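Local coordinates for CSEP0064 putative effector protein (PDB 6FMB) that binds host RNA and, as a non-catalytic relative of fungal RNases, inhibits the degradation of host ribosomal RNA that ribosome-inactivating proteins induce, at residues L23-R28 against V48-Q53; F54-S59 against Y70-N75; G66-Y71 against F84-S89; H33-T38 against A61-G66. All coordinates share one frame; numbering follows the deposited sequence.

Contact 1: residues L23-R28 against V48-Q53; sequences LAFNYR and VGEVRQ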
loop_
_atom_site.group_PDB
_atom_site.type_symbol
_atom_site.label_atom_id
_atom_site.label_comp_id
_atom_site.label_asym_id
_atom_site.label_seq_id
_atom_site.Cartn_x
_atom_site.Cartn_y
_atom_site.Cartn_z
ATOM N N LEU A 23 -1.964 -2.139 -9.094
ATOM C CA LEU A 23 -3.088 -3.027 -8.771
ATOM C C LEU A 23 -4.193 -2.275 -8.021
ATOM O O LEU A 23 -5.365 -2.494 -8.279
ATOM C CB LEU A 23 -2.632 -4.251 -7.992
ATOM C CG LEU A 23 -1.765 -5.240 -8.793
ATOM C CD1 LEU A 23 -1.273 -6.353 -7.867
ATOM C CD2 LEU A 23 -2.495 -5.820 -9.999
ATOM N N ALA A 24 -3.835 -1.357 -7.128
ATOM C CA ALA A 24 -4.836 -0.633 -6.317
ATOM C C ALA A 24 -5.871 0.048 -7.195
ATOM O O ALA A 24 -7.050 0.064 -6.862
ATOM C CB ALA A 24 -4.159 0.399 -5.418
ATOM N N PHE A 25 -5.408 0.654 -8.287
ATOM C CA PHE A 25 -6.291 1.393 -9.218
ATOM C C PHE A 25 -6.863 0.547 -10.361
ATOM O O PHE A 25 -7.558 1.065 -11.222
ATOM C CB PHE A 25 -5.625 2.716 -9.682
ATOM C CG PHE A 25 -5.715 3.800 -8.633
ATOM C CD1 PHE A 25 -4.789 3.888 -7.592
ATOM C CD2 PHE A 25 -6.764 4.691 -8.641
ATOM C CE1 PHE A 25 -4.929 4.826 -6.576
ATOM C CE2 PHE A 25 -6.885 5.657 -7.645
ATOM C CZ PHE A 25 -5.975 5.715 -6.608
ATOM N N ASN A 26 -6.636 -0.768 -10.310
ATOM C CA ASN A 26 -7.151 -1.685 -11.338
ATOM C C ASN A 26 -8.537 -2.226 -11.033
ATOM O O ASN A 26 -9.201 -2.695 -11.946
ATOM C CB ASN A 26 -6.177 -2.875 -11.488
ATOM C CG ASN A 26 -6.517 -3.776 -12.653
ATOM O OD1 ASN A 26 -6.938 -4.946 -12.485
ATOM N ND2 ASN A 26 -6.352 -3.265 -13.825
ATOM N N TYR A 27 -8.949 -2.230 -9.763
ATOM C CA TYR A 27 -10.153 -2.963 -9.326
ATOM C C TYR A 27 -11.199 -2.007 -8.756
ATOM O O TYR A 27 -10.860 -1.001 -8.148
ATOM C CB TYR A 27 -9.801 -3.977 -8.227
ATOM C CG TYR A 27 -8.774 -5.000 -8.660
ATOM C CD1 TYR A 27 -9.105 -6.032 -9.552
ATOM C CD2 TYR A 27 -7.465 -4.960 -8.175
ATOM C CE1 TYR A 27 -8.165 -6.965 -9.949
ATOM C CE2 TYR A 27 -6.511 -5.897 -8.582
ATOM C CZ TYR A 27 -6.867 -6.886 -9.476
ATOM O OH TYR A 27 -5.922 -7.811 -9.853
ATOM N N ARG A 28 -12.447 -2.332 -9.036
ATOM C CA ARG A 28 -13.577 -1.622 -8.322
ATOM C C ARG A 28 -13.383 -1.773 -6.685
ATOM O O ARG A 28 -12.867 -2.779 -6.153
ATOM C CB ARG A 28 -14.946 -2.266 -8.674
ATOM C CG ARG A 28 -15.376 -2.384 -10.151
ATOM C CD ARG A 28 -16.436 -3.525 -10.451
ATOM N NE ARG A 28 -17.652 -2.860 -10.912
ATOM C CZ ARG A 28 -18.742 -3.291 -11.526
ATOM N NH1 ARG A 28 -19.577 -2.309 -11.715
ATOM N NH2 ARG A 28 -19.135 -4.528 -11.760
ATOM N N VAL A 48 -5.298 15.362 -1.542
ATOM C CA VAL A 48 -4.318 14.720 -2.448
ATOM C C VAL A 48 -4.949 13.994 -3.638
ATOM O O VAL A 48 -4.245 13.333 -4.421
ATOM C CB VAL A 48 -3.297 13.793 -1.723
ATOM C CG1 VAL A 48 -2.609 14.547 -0.593
ATOM C CG2 VAL A 48 -3.916 12.496 -1.211
ATOM N N GLY A 49 -6.265 14.106 -3.790
ATOM C CA GLY A 49 -7.007 13.299 -4.773
ATOM C C GLY A 49 -7.390 11.943 -4.185
ATOM O O GLY A 49 -7.086 11.646 -3.036
ATOM N N GLU A 50 -8.072 11.118 -4.974
ATOM C CA GLU A 50 -8.519 9.823 -4.462
ATOM C C GLU A 50 -7.326 8.997 -3.991
ATOM O O GLU A 50 -6.329 8.882 -4.705
ATOM C CB GLU A 50 -9.309 9.039 -5.521
ATOM C CG GLU A 50 -9.804 7.679 -5.040
ATOM C CD GLU A 50 -10.688 6.933 -6.051
ATOM O OE1 GLU A 50 -11.623 7.489 -6.555
ATOM O OE2 GLU A 50 -10.413 5.759 -6.298
ATOM N N VAL A 51 -7.442 8.434 -2.790
ATOM C CA VAL A 51 -6.424 7.542 -2.227
ATOM C C VAL A 51 -7.035 6.144 -2.073
ATOM O O VAL A 51 -8.233 6.001 -1.773
ATOM C CB VAL A 51 -5.891 8.101 -0.883
ATOM C CG1 VAL A 51 -5.092 7.065 -0.103
ATOM C CG2 VAL A 51 -5.025 9.318 -1.143
ATOM N N ARG A 52 -6.206 5.130 -2.292
ATOM C CA ARG A 52 -6.603 3.743 -2.149
ATOM C C ARG A 52 -5.617 2.987 -1.263
ATOM O O ARG A 52 -4.405 3.259 -1.248
ATOM C CB ARG A 52 -6.735 3.068 -3.516
ATOM C CG ARG A 52 -7.921 3.589 -4.306
ATOM C CD ARG A 52 -8.088 2.893 -5.637
ATOM N NE ARG A 52 -9.360 3.268 -6.236
ATOM C CZ ARG A 52 -10.086 2.508 -7.047
ATOM N NH1 ARG A 52 -9.635 1.344 -7.467
ATOM N NH2 ARG A 52 -11.258 2.958 -7.470
ATOM N N GLN A 53 -6.176 2.020 -0.525
ATOM C CA GLN A 53 -5.429 1.098 0.326
ATOM C C GLN A 53 -5.396 -0.276 -0.341
ATOM O O GLN A 53 -6.455 -0.796 -0.701
ATOM C CB GLN A 53 -6.067 0.981 1.707
ATOM C CG GLN A 53 -5.274 0.117 2.695
ATOM C CD GLN A 53 -6.097 -0.797 3.570
ATOM O OE1 GLN A 53 -7.292 -0.921 3.392
ATOM N NE2 GLN A 53 -5.436 -1.478 4.500
#

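Contact 2: residues F54-S59 against Y70-N75; sequences FPVEDS and YYILTN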
loop_
_atom_site.group_PDB
_atom_site.type_symbol
_atom_site.label_atom_id
_atom_site.label_comp_id
_atom_site.label_asym_id
_atom_site.label_seq_id
_atom_site.Cartn_x
_atom_site.Cartn_y
_atom_site.Cartn_z
ATOM N N PHE A 54 -4.192 -0.857 -0.505
ATOM C CA PHE A 54 -4.094 -2.183 -1.124
ATOM C C PHE A 54 -2.989 -2.947 -0.416
ATOM O O PHE A 54 -1.921 -2.383 -0.132
ATOM C CB PHE A 54 -3.835 -2.078 -2.637
ATOM C CG PHE A 54 -4.090 -3.369 -3.380
ATOM C CD1 PHE A 54 -5.372 -3.705 -3.817
ATOM C CD2 PHE A 54 -3.055 -4.263 -3.654
ATOM C CE1 PHE A 54 -5.619 -4.906 -4.458
ATOM C CE2 PHE A 54 -3.305 -5.463 -4.316
ATOM C CZ PHE A 54 -4.594 -5.778 -4.722
ATOM N N PRO A 55 -3.216 -4.237 -0.109
ATOM C CA PRO A 55 -2.186 -4.965 0.625
ATOM C C PRO A 55 -0.931 -5.267 -0.206
ATOM O O PRO A 55 -0.972 -5.276 -1.447
ATOM C CB PRO A 55 -2.904 -6.275 1.047
ATOM C CG PRO A 55 -4.368 -5.968 0.957
ATOM C CD PRO A 55 -4.433 -5.078 -0.254
ATOM N N VAL A 56 0.179 -5.522 0.486
ATOM C CA VAL A 56 1.464 -5.844 -0.159
ATOM C C VAL A 56 2.127 -6.964 0.657
ATOM O O VAL A 56 1.890 -7.097 1.863
ATOM C CB VAL A 56 2.345 -4.555 -0.309
ATOM C CG1 VAL A 56 2.837 -4.037 1.028
ATOM C CG2 VAL A 56 3.533 -4.755 -1.261
ATOM N N GLU A 57 2.943 -7.768 -0.039
ATOM C CA GLU A 57 3.669 -8.914 0.526
ATOM C C GLU A 57 5.124 -8.578 0.784
ATOM O O GLU A 57 5.697 -7.719 0.114
ATOM C CB GLU A 57 3.678 -10.070 -0.474
ATOM C CG GLU A 57 2.320 -10.558 -0.922
ATOM C CD GLU A 57 1.630 -11.385 0.139
ATOM O OE1 GLU A 57 2.212 -11.565 1.225
ATOM O OE2 GLU A 57 0.517 -11.877 -0.109
ATOM N N ASP A 58 5.729 -9.288 1.727
ATOM C CA ASP A 58 7.179 -9.253 1.910
ATOM C C ASP A 58 7.924 -10.270 1.039
ATOM O O ASP A 58 9.139 -10.238 0.981
ATOM C CB ASP A 58 7.558 -9.369 3.405
ATOM C CG ASP A 58 7.264 -10.737 4.029
ATOM O OD1 ASP A 58 7.133 -11.742 3.317
ATOM O OD2 ASP A 58 7.230 -10.816 5.275
ATOM N N SER A 59 7.192 -11.148 0.364
ATOM C CA SER A 59 7.741 -12.223 -0.458
ATOM C C SER A 59 7.582 -11.928 -1.954
ATOM O O SER A 59 7.026 -10.892 -2.323
ATOM C CB SER A 59 6.986 -13.487 -0.120
ATOM O OG SER A 59 5.620 -13.320 -0.367
ATOM N N TYR A 70 0.967 -6.116 5.719
ATOM C CA TYR A 70 1.504 -4.859 5.182
ATOM C C TYR A 70 0.548 -4.320 4.139
ATOM O O TYR A 70 -0.138 -5.088 3.453
ATOM C CB TYR A 70 2.888 -5.059 4.521
ATOM C CG TYR A 70 3.837 -5.879 5.372
ATOM C CD1 TYR A 70 4.496 -5.300 6.451
ATOM C CD2 TYR A 70 4.044 -7.239 5.133
ATOM C CE1 TYR A 70 5.356 -6.034 7.253
ATOM C CE2 TYR A 70 4.907 -7.982 5.939
ATOM C CZ TYR A 70 5.544 -7.368 7.005
ATOM O OH TYR A 70 6.387 -8.067 7.834
ATOM N N TYR A 71 0.525 -2.998 3.985
ATOM C CA TYR A 71 -0.306 -2.386 2.952
ATOM C C TYR A 71 0.260 -1.060 2.517
ATOM O O TYR A 71 1.061 -0.451 3.226
ATOM C CB TYR A 71 -1.763 -2.221 3.418
ATOM C CG TYR A 71 -1.967 -1.331 4.638
ATOM C CD1 TYR A 71 -2.173 0.040 4.491
ATOM C CD2 TYR A 71 -2.023 -1.869 5.926
ATOM C CE1 TYR A 71 -2.383 0.845 5.592
ATOM C CE2 TYR A 71 -2.245 -1.057 7.037
ATOM C CZ TYR A 71 -2.411 0.298 6.864
ATOM O OH TYR A 71 -2.625 1.103 7.967
ATOM N N ILE A 72 -0.156 -0.606 1.336
ATOM C CA ILE A 72 0.176 0.728 0.853
ATOM C C ILE A 72 -1.051 1.629 0.908
ATOM O O ILE A 72 -2.189 1.159 0.861
ATOM C CB ILE A 72 0.774 0.691 -0.578
ATOM C CG1 ILE A 72 -0.274 0.417 -1.667
ATOM C CG2 ILE A 72 1.899 -0.340 -0.651
ATOM C CD1 ILE A 72 0.201 0.855 -3.032
ATOM N N LEU A 73 -0.774 2.926 0.993
ATOM C CA LEU A 73 -1.749 3.976 0.665
ATOM C C LEU A 73 -1.149 4.776 -0.481
ATOM O O LEU A 73 0.037 5.163 -0.423
ATOM C CB LEU A 73 -2.038 4.889 1.856
ATOM C CG LEU A 73 -2.660 4.248 3.097
ATOM C CD1 LEU A 73 -2.810 5.266 4.211
ATOM C CD2 LEU A 73 -4.009 3.638 2.797
ATOM N N THR A 74 -1.946 5.034 -1.516
ATOM C CA THR A 74 -1.454 5.735 -2.695
ATOM C C THR A 74 -2.554 6.505 -3.407
ATOM O O THR A 74 -3.716 6.088 -3.362
ATOM C CB THR A 74 -0.809 4.705 -3.670
ATOM O OG1 THR A 74 -0.105 5.385 -4.710
ATOM C CG2 THR A 74 -1.843 3.715 -4.259
ATOM N N ASN A 75 -2.198 7.601 -4.073
ATOM C CA ASN A 75 -3.092 8.191 -5.062
ATOM C C ASN A 75 -2.711 7.604 -6.444
ATOM O O ASN A 75 -1.803 6.750 -6.551
ATOM C CB ASN A 75 -3.141 9.729 -4.972
ATOM C CG ASN A 75 -1.820 10.392 -5.248
ATOM O OD1 ASN A 75 -0.856 9.735 -5.644
ATOM N ND2 ASN A 75 -1.762 11.708 -5.040
HETATM O O HOH W 1 0.055 -8.377 3.738
#

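Contact 3: residues G66-Y71 against F84-S89; sequences GAVKYY and FSSVGS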
loop_
_atom_site.group_PDB
_atom_site.type_symbol
_atom_site.label_atom_id
_atom_site.label_comp_id
_atom_site.label_asym_id
_atom_site.label_seq_id
_atom_site.Cartn_x
_atom_site.Cartn_y
_atom_site.Cartn_z
ATOM N N GLY A 66 -6.679 -13.402 2.203
ATOM C CA GLY A 66 -6.213 -13.792 3.528
ATOM C C GLY A 66 -5.799 -12.614 4.394
ATOM O O GLY A 66 -6.223 -11.478 4.187
ATOM N N ALA A 67 -4.980 -12.910 5.399
ATOM C CA ALA A 67 -4.464 -11.925 6.341
ATOM C C ALA A 67 -3.770 -10.759 5.624
ATOM O O ALA A 67 -3.098 -10.968 4.605
ATOM C CB ALA A 67 -3.466 -12.601 7.261
ATOM N N VAL A 68 -3.956 -9.539 6.132
ATOM C CA VAL A 68 -3.202 -8.357 5.685
ATOM C C VAL A 68 -2.213 -7.990 6.798
ATOM O O VAL A 68 -2.613 -7.726 7.919
ATOM C CB VAL A 68 -4.156 -7.183 5.361
ATOM C CG1 VAL A 68 -3.408 -5.881 5.105
ATOM C CG2 VAL A 68 -5.032 -7.540 4.175
ATOM N N LYS A 69 -0.929 -8.065 6.475
ATOM C CA LYS A 69 0.188 -7.729 7.376
ATOM C C LYS A 69 0.862 -6.402 7.021
ATOM O O LYS A 69 1.352 -5.704 7.916
ATOM C CB LYS A 69 1.267 -8.815 7.323
ATOM C CG LYS A 69 0.901 -10.124 8.025
ATOM C CD LYS A 69 1.964 -11.217 7.870
ATOM C CE LYS A 69 3.375 -10.707 8.159
ATOM N NZ LYS A 69 4.401 -11.771 8.391
ATOM N N TYR A 70 0.967 -6.116 5.719
ATOM C CA TYR A 70 1.504 -4.859 5.182
ATOM C C TYR A 70 0.548 -4.320 4.139
ATOM O O TYR A 70 -0.138 -5.088 3.453
ATOM C CB TYR A 70 2.888 -5.059 4.521
ATOM C CG TYR A 70 3.837 -5.879 5.372
ATOM C CD1 TYR A 70 4.496 -5.300 6.451
ATOM C CD2 TYR A 70 4.044 -7.239 5.133
ATOM C CE1 TYR A 70 5.356 -6.034 7.253
ATOM C CE2 TYR A 70 4.907 -7.982 5.939
ATOM C CZ TYR A 70 5.544 -7.368 7.005
ATOM O OH TYR A 70 6.387 -8.067 7.834
ATOM N N TYR A 71 0.525 -2.998 3.985
ATOM C CA TYR A 71 -0.306 -2.386 2.952
ATOM C C TYR A 71 0.260 -1.060 2.517
ATOM O O TYR A 71 1.061 -0.451 3.226
ATOM C CB TYR A 71 -1.763 -2.221 3.418
ATOM C CG TYR A 71 -1.967 -1.331 4.638
ATOM C CD1 TYR A 71 -2.173 0.040 4.491
ATOM C CD2 TYR A 71 -2.023 -1.869 5.926
ATOM C CE1 TYR A 71 -2.383 0.845 5.592
ATOM C CE2 TYR A 71 -2.245 -1.057 7.037
ATOM C CZ TYR A 71 -2.411 0.298 6.864
ATOM O OH TYR A 71 -2.625 1.103 7.967
ATOM N N PHE A 84 2.827 0.676 5.201
ATOM C CA PHE A 84 2.519 0.439 6.614
ATOM C C PHE A 84 2.483 -1.040 6.938
ATOM O O PHE A 84 2.223 -1.868 6.069
ATOM C CB PHE A 84 1.136 1.024 6.969
ATOM C CG PHE A 84 1.037 2.469 6.677
ATOM C CD1 PHE A 84 1.428 3.399 7.620
ATOM C CD2 PHE A 84 0.637 2.903 5.428
ATOM C CE1 PHE A 84 1.403 4.762 7.329
ATOM C CE2 PHE A 84 0.631 4.246 5.126
ATOM C CZ PHE A 84 1.023 5.183 6.068
ATOM N N SER A 85 2.740 -1.345 8.212
ATOM C CA SER A 85 2.469 -2.664 8.765
ATOM C C SER A 85 1.247 -2.578 9.661
ATOM O O SER A 85 1.013 -1.555 10.299
ATOM C CB SER A 85 3.689 -3.123 9.564
ATOM O OG SER A 85 3.581 -4.478 9.906
ATOM N N SER A 86 0.469 -3.646 9.736
ATOM C CA SER A 86 -0.750 -3.675 10.588
ATOM C C SER A 86 -0.439 -4.035 12.050
ATOM O O SER A 86 -0.903 -5.053 12.584
ATOM C CB SER A 86 -1.788 -4.639 9.997
ATOM O OG SER A 86 -2.113 -4.278 8.653
ATOM N N VAL A 87 0.313 -3.136 12.680
ATOM C CA VAL A 87 0.705 -3.160 14.088
ATOM C C VAL A 87 0.200 -1.839 14.756
ATOM O O VAL A 87 -0.733 -1.213 14.257
ATOM C CB VAL A 87 2.219 -3.424 14.195
ATOM C CG1 VAL A 87 2.543 -4.744 13.534
ATOM C CG2 VAL A 87 3.068 -2.337 13.544
ATOM N N GLY A 88 0.819 -1.356 15.824
ATOM C CA GLY A 88 0.262 -0.183 16.475
ATOM C C GLY A 88 1.125 1.008 16.174
ATOM O O GLY A 88 1.219 1.480 15.034
ATOM N N SER A 89 1.764 1.428 17.274
ATOM C CA SER A 89 2.700 2.537 17.298
ATOM C C SER A 89 3.583 2.542 16.087
ATOM O O SER A 89 3.559 3.493 15.307
ATOM C CB SER A 89 3.569 2.471 18.573
ATOM O OG SER A 89 2.870 2.968 19.693
HETATM O O HOH W 2 2.542 -6.844 10.410
#

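Contact 4: residues H33-T38 against A61-G66; sequences HGYPAT and ANWQGG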
loop_
_atom_site.group_PDB
_atom_site.type_symbol
_atom_site.label_atom_id
_atom_site.label_comp_id
_atom_site.label_asym_id
_atom_site.label_seq_id
_atom_site.Cartn_x
_atom_site.Cartn_y
_atom_site.Cartn_z
ATOM N N HIS A 33 -10.783 -9.611 -3.319
ATOM C CA HIS A 33 -10.579 -10.205 -2.000
ATOM C C HIS A 33 -10.729 -9.148 -0.883
ATOM O O HIS A 33 -10.014 -9.180 0.100
ATOM C CB HIS A 33 -9.207 -10.916 -1.959
ATOM C CG HIS A 33 -9.028 -11.912 -3.062
ATOM N ND1 HIS A 33 -9.404 -13.227 -2.934
ATOM C CD2 HIS A 33 -8.535 -11.787 -4.321
ATOM C CE1 HIS A 33 -9.147 -13.872 -4.056
ATOM N NE2 HIS A 33 -8.623 -13.023 -4.918
ATOM N N GLY A 34 -11.695 -8.248 -1.060
ATOM C CA GLY A 34 -12.002 -7.235 -0.056
ATOM C C GLY A 34 -11.331 -5.878 -0.226
ATOM O O GLY A 34 -11.620 -4.959 0.552
ATOM N N TYR A 35 -10.469 -5.745 -1.241
ATOM C CA TYR A 35 -9.661 -4.538 -1.454
ATOM C C TYR A 35 -9.824 -4.051 -2.893
ATOM O O TYR A 35 -10.227 -4.836 -3.763
ATOM C CB TYR A 35 -8.182 -4.856 -1.102
ATOM C CG TYR A 35 -8.053 -5.081 0.389
ATOM C CD1 TYR A 35 -8.313 -6.320 0.953
ATOM C CD2 TYR A 35 -7.777 -4.019 1.256
ATOM C CE1 TYR A 35 -8.290 -6.513 2.332
ATOM C CE2 TYR A 35 -7.724 -4.205 2.631
ATOM C CZ TYR A 35 -7.990 -5.444 3.162
ATOM O OH TYR A 35 -7.965 -5.634 4.518
ATOM N N PRO A 36 -9.515 -2.797 -3.206
ATOM C CA PRO A 36 -8.997 -1.748 -2.329
ATOM C C PRO A 36 -10.056 -1.027 -1.503
ATOM O O PRO A 36 -11.235 -0.979 -1.892
ATOM C CB PRO A 36 -8.409 -0.748 -3.345
ATOM C CG PRO A 36 -9.333 -0.869 -4.527
ATOM C CD PRO A 36 -9.613 -2.343 -4.602
ATOM N N ALA A 37 -9.622 -0.437 -0.392
ATOM C CA ALA A 37 -10.420 0.591 0.264
ATOM C C ALA A 37 -10.229 1.886 -0.526
ATOM O O ALA A 37 -9.153 2.120 -1.109
ATOM C CB ALA A 37 -10.000 0.792 1.719
ATOM N N THR A 38 -11.253 2.746 -0.528
ATOM C CA THR A 38 -11.177 4.020 -1.231
ATOM C C THR A 38 -11.435 5.173 -0.273
ATOM O O THR A 38 -12.226 5.074 0.680
ATOM C CB THR A 38 -12.171 4.113 -2.403
ATOM O OG1 THR A 38 -13.516 4.077 -1.912
ATOM C CG2 THR A 38 -11.957 2.984 -3.388
ATOM N N ALA A 61 5.696 -12.171 -4.551
ATOM C CA ALA A 61 4.320 -12.423 -4.922
ATOM C C ALA A 61 3.528 -11.150 -4.706
ATOM O O ALA A 61 3.952 -10.270 -3.965
ATOM C CB ALA A 61 3.752 -13.528 -4.034
ATOM N N ASN A 62 2.376 -11.095 -5.348
ATOM C CA ASN A 62 1.350 -10.082 -5.132
ATOM C C ASN A 62 0.226 -10.627 -4.250
ATOM O O ASN A 62 -0.094 -11.807 -4.299
ATOM C CB ASN A 62 0.829 -9.566 -6.486
ATOM C CG ASN A 62 1.936 -8.960 -7.333
ATOM O OD1 ASN A 62 2.225 -9.405 -8.487
ATOM N ND2 ASN A 62 2.607 -7.977 -6.769
ATOM N N TRP A 63 -0.346 -9.777 -3.418
ATOM C CA TRP A 63 -1.372 -10.213 -2.466
ATOM C C TRP A 63 -2.693 -10.549 -3.173
ATOM O O TRP A 63 -3.112 -9.831 -4.085
ATOM C CB TRP A 63 -1.577 -9.132 -1.399
ATOM C CG TRP A 63 -2.550 -9.499 -0.294
ATOM C CD1 TRP A 63 -2.239 -9.995 0.939
ATOM C CD2 TRP A 63 -3.974 -9.343 -0.308
ATOM N NE1 TRP A 63 -3.372 -10.168 1.677
ATOM C CE2 TRP A 63 -4.458 -9.794 0.939
ATOM C CE3 TRP A 63 -4.889 -8.875 -1.255
ATOM C CZ2 TRP A 63 -5.812 -9.790 1.251
ATOM C CZ3 TRP A 63 -6.226 -8.860 -0.949
ATOM C CH2 TRP A 63 -6.679 -9.321 0.305
ATOM N N GLN A 64 -3.360 -11.606 -2.714
ATOM C CA GLN A 64 -4.658 -12.005 -3.287
ATOM C C GLN A 64 -5.452 -12.899 -2.335
ATOM O O GLN A 64 -5.946 -13.969 -2.708
ATOM C CB GLN A 64 -4.503 -12.628 -4.680
ATOM C CG GLN A 64 -3.387 -13.636 -4.816
ATOM C CD GLN A 64 -2.997 -13.917 -6.266
ATOM O OE1 GLN A 64 -2.538 -15.019 -6.593
ATOM N NE2 GLN A 64 -3.097 -12.925 -7.105
ATOM N N GLY A 65 -5.606 -12.390 -1.121
ATOM C CA GLY A 65 -6.529 -12.924 -0.124
ATOM C C GLY A 65 -5.854 -13.255 1.174
ATOM O O GLY A 65 -4.645 -13.389 1.255
ATOM N N GLY A 66 -6.679 -13.402 2.203
ATOM C CA GLY A 66 -6.213 -13.792 3.528
ATOM C C GLY A 66 -5.799 -12.614 4.394
ATOM O O GLY A 66 -6.223 -11.478 4.187
#

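Contact 1: residues L23-R28 against V48-Q53
Arg52, at the start of strand 51-56, reaches across to the segment that follows helix 14-24 and touches Ala24, Phe25 and Tyr27 in turn. Its CB lies 4.2 Å from the CB of Ala24. With CG anti to the carbonyl carbon (chi1 -70°) and the chain extended as far as NE, the side chain then runs across one face of the Phe25 ring. CG passes 3.7 Å from CZ of Phe25, and CD sits over the middle of the ring, 3.5 Å from its centroid, as a CH-pi contact. The ring and the guanidinium lie only 20° from parallel. NE turns aside to Glu50, giving a salt bridge of 2.7 Å to OE2, which NH2 of Arg52 approaches too in a weak bond. NH1 is left to grip the backbone opposite: it donates to Ala24 O at 2.9 Å, nearly straight and in the plane of both groups, and to Tyr27 O at 2.7 Å, more bent. Phe25 turns an edge to the backbone O of Glu50, CZ lying 3.7 Å from it, and the Phe25 side chain also touches Thr74 and Lys76. One guanidinium thus satisfies two main-chain carbonyls of the segment that follows helix 14-24, and the Glu50 carboxylate, by holding NE, probably both balances its charge and fixes its rotation.

Contact 2: residues F54-S59 against Y70-N75
Val56 turns its CG1 branch into the position between the backbone N and the carbonyl carbon (chi1 69°), which brings CG1 to 3.6 Å from CB of Tyr70; the torsion of Tyr70, with CG beside its own backbone N (chi1 -47°), directs the ring so that its edge meets Val56 O and its far end reaches on to Asp58. The Val56 methyl also lies 4.2 Å from CG2 of Ile72 and so bridges two residues of the facing strand. Asp58 comes near the far end of the tyrosine, its OD2 3.7 Å from CE2 of Tyr70, with the carboxylate and the ring inclined to each other by 46°. The backbones are tied most regularly at Phe54 and Ile72, an antiparallel hydrogen-bonded pair in which Ile72 N gives to Phe54 O at 2.9 Å and Phe54 N returns a longer bond to Ile72 O. Pro55 follows at a non-hydrogen-bonded position, where its missing N-H costs this pair of strands nothing. Further on, Val56 N donates to Tyr70 O at 3.0 Å, but the strands then part, and a water takes up the gap: it donates to Val56 O at 2.9 Å and accepts from Tyr70 N at 3.1 Å. Phe54, Val56 and Ile72 present one face of the sheet to helix 14-24, touching Ala24, Asn16 and Ala20 among others, and Tyr70 carries that face on to strand 10-13. A single helix laid across a central antiparallel sheet is the architecture of the small fungal RNases, to which this effector is related.

Contact 3: residues G66-Y71 against F84-S89
Tyr71 and Phe84 form an antiparallel hydrogen-bonded pair, each backbone N donating to the other residue's O at 2.9 Å, and Tyr70 faces Ser85 at the neighbouring non-hydrogen-bonded position. There the CA of Tyr70 closes to 3.2 Å from Phe84 O in a CA-H...O contact, and a further backbone bond, from Ser86 N to Lys69 O, lies just beyond the last bridge. The larger side-chain meeting is between the two aromatics. Tyr71 has CG placed between its backbone N and carbonyl carbon (chi1 61°), which lays its ring across the stem of Phe84: CB of Phe84 stands over one face, off centre, 3.6 Å from CZ of Tyr71. The Phe84 ring itself is slid well to one side, with centroids 5.4 Å apart and planes 27° from parallel, so the rings barely overlap, and it is the methylene that lies over the Tyr71 face. These residues lie at the open end of the beta hairpin made by strands 70-75 and 81-85, the latter being an outermost strand of its four-stranded sheet. Past the last bridge the chain bends sharply, with Ser86 at the centre of an inverse gamma turn; its OG comes to the edge of the Tyr71 ring, in plane and 3.6 Å from CE2 of Tyr71. On the other face of the sheet, Ser85 OG lies 3.6 Å from CE1 of Tyr70, and a water lies 2.6 Å from that OG and donates to Lys69 O. Lys69 O thereby receives both the Ser86 N-H and a water proton.

Contact 4: residues H33-T38 against A61-G66
The His33 imidazole is covered on one face by the backbone O of Gln64, which stands 3.4 Å above the plane and over the middle of the ring. Trp63 presents a face to its own segment, where Gly65 N hangs over the indole, and an edge to the other segment: His33 O lies in the indole plane, 3.3 Å from CH2 of Trp63. Gly66 O is likewise in plane at the edge. CH2, at the benzo end of the indole, touches two side chains, lying 3.7 Å from CB of His33 and 3.5 Å from CD1 of Tyr35. The Tyr35 ring stands almost perpendicular to the indole, planes 82° apart, yet the approach is oblique and the centroids are 5.2 Å from each other. Having CG anti to the backbone N (chi1 -176°) sends the indole of Trp63 inward from its loop, and its NE1 is bonded to Ala67 O, which helps fix the ring. Trp63 and Tyr35 both rest on Pro55 of strand 51-56, and Tyr35 also meets Gln53 and Val68. The contact therefore joins the loop leading into strand 37-39 with the one between strands 51-56 and 70-75, while Asn62 touches Ala19 and Leu23 of helix 14-24.

How the contacts relate
Contacts 1 and 4 are surface contacts, contact 3 is partly buried, and contact 2 is buried near the centre of the chain. Contacts 1 and 2 divide strand 51-56 between them and are joined by the backbone pairing of Arg52 with Thr74; contacts 2 and 3 share Tyr70 and Tyr71, so that strand 70-75 is held from both flanks. Contact 4 reaches the same sheet through Pro55, and Val68 of contact 3 touches its Tyr35 and Trp63. Chemistry follows place: contacts 2 and 3 both rest on strand pairing with a water at one end, adding aliphatic packing and an aromatic pair respectively; contact 1 has a guanidinium gripping carbonyls, contact 4 ring packing without hydrogen bonds between its two segments.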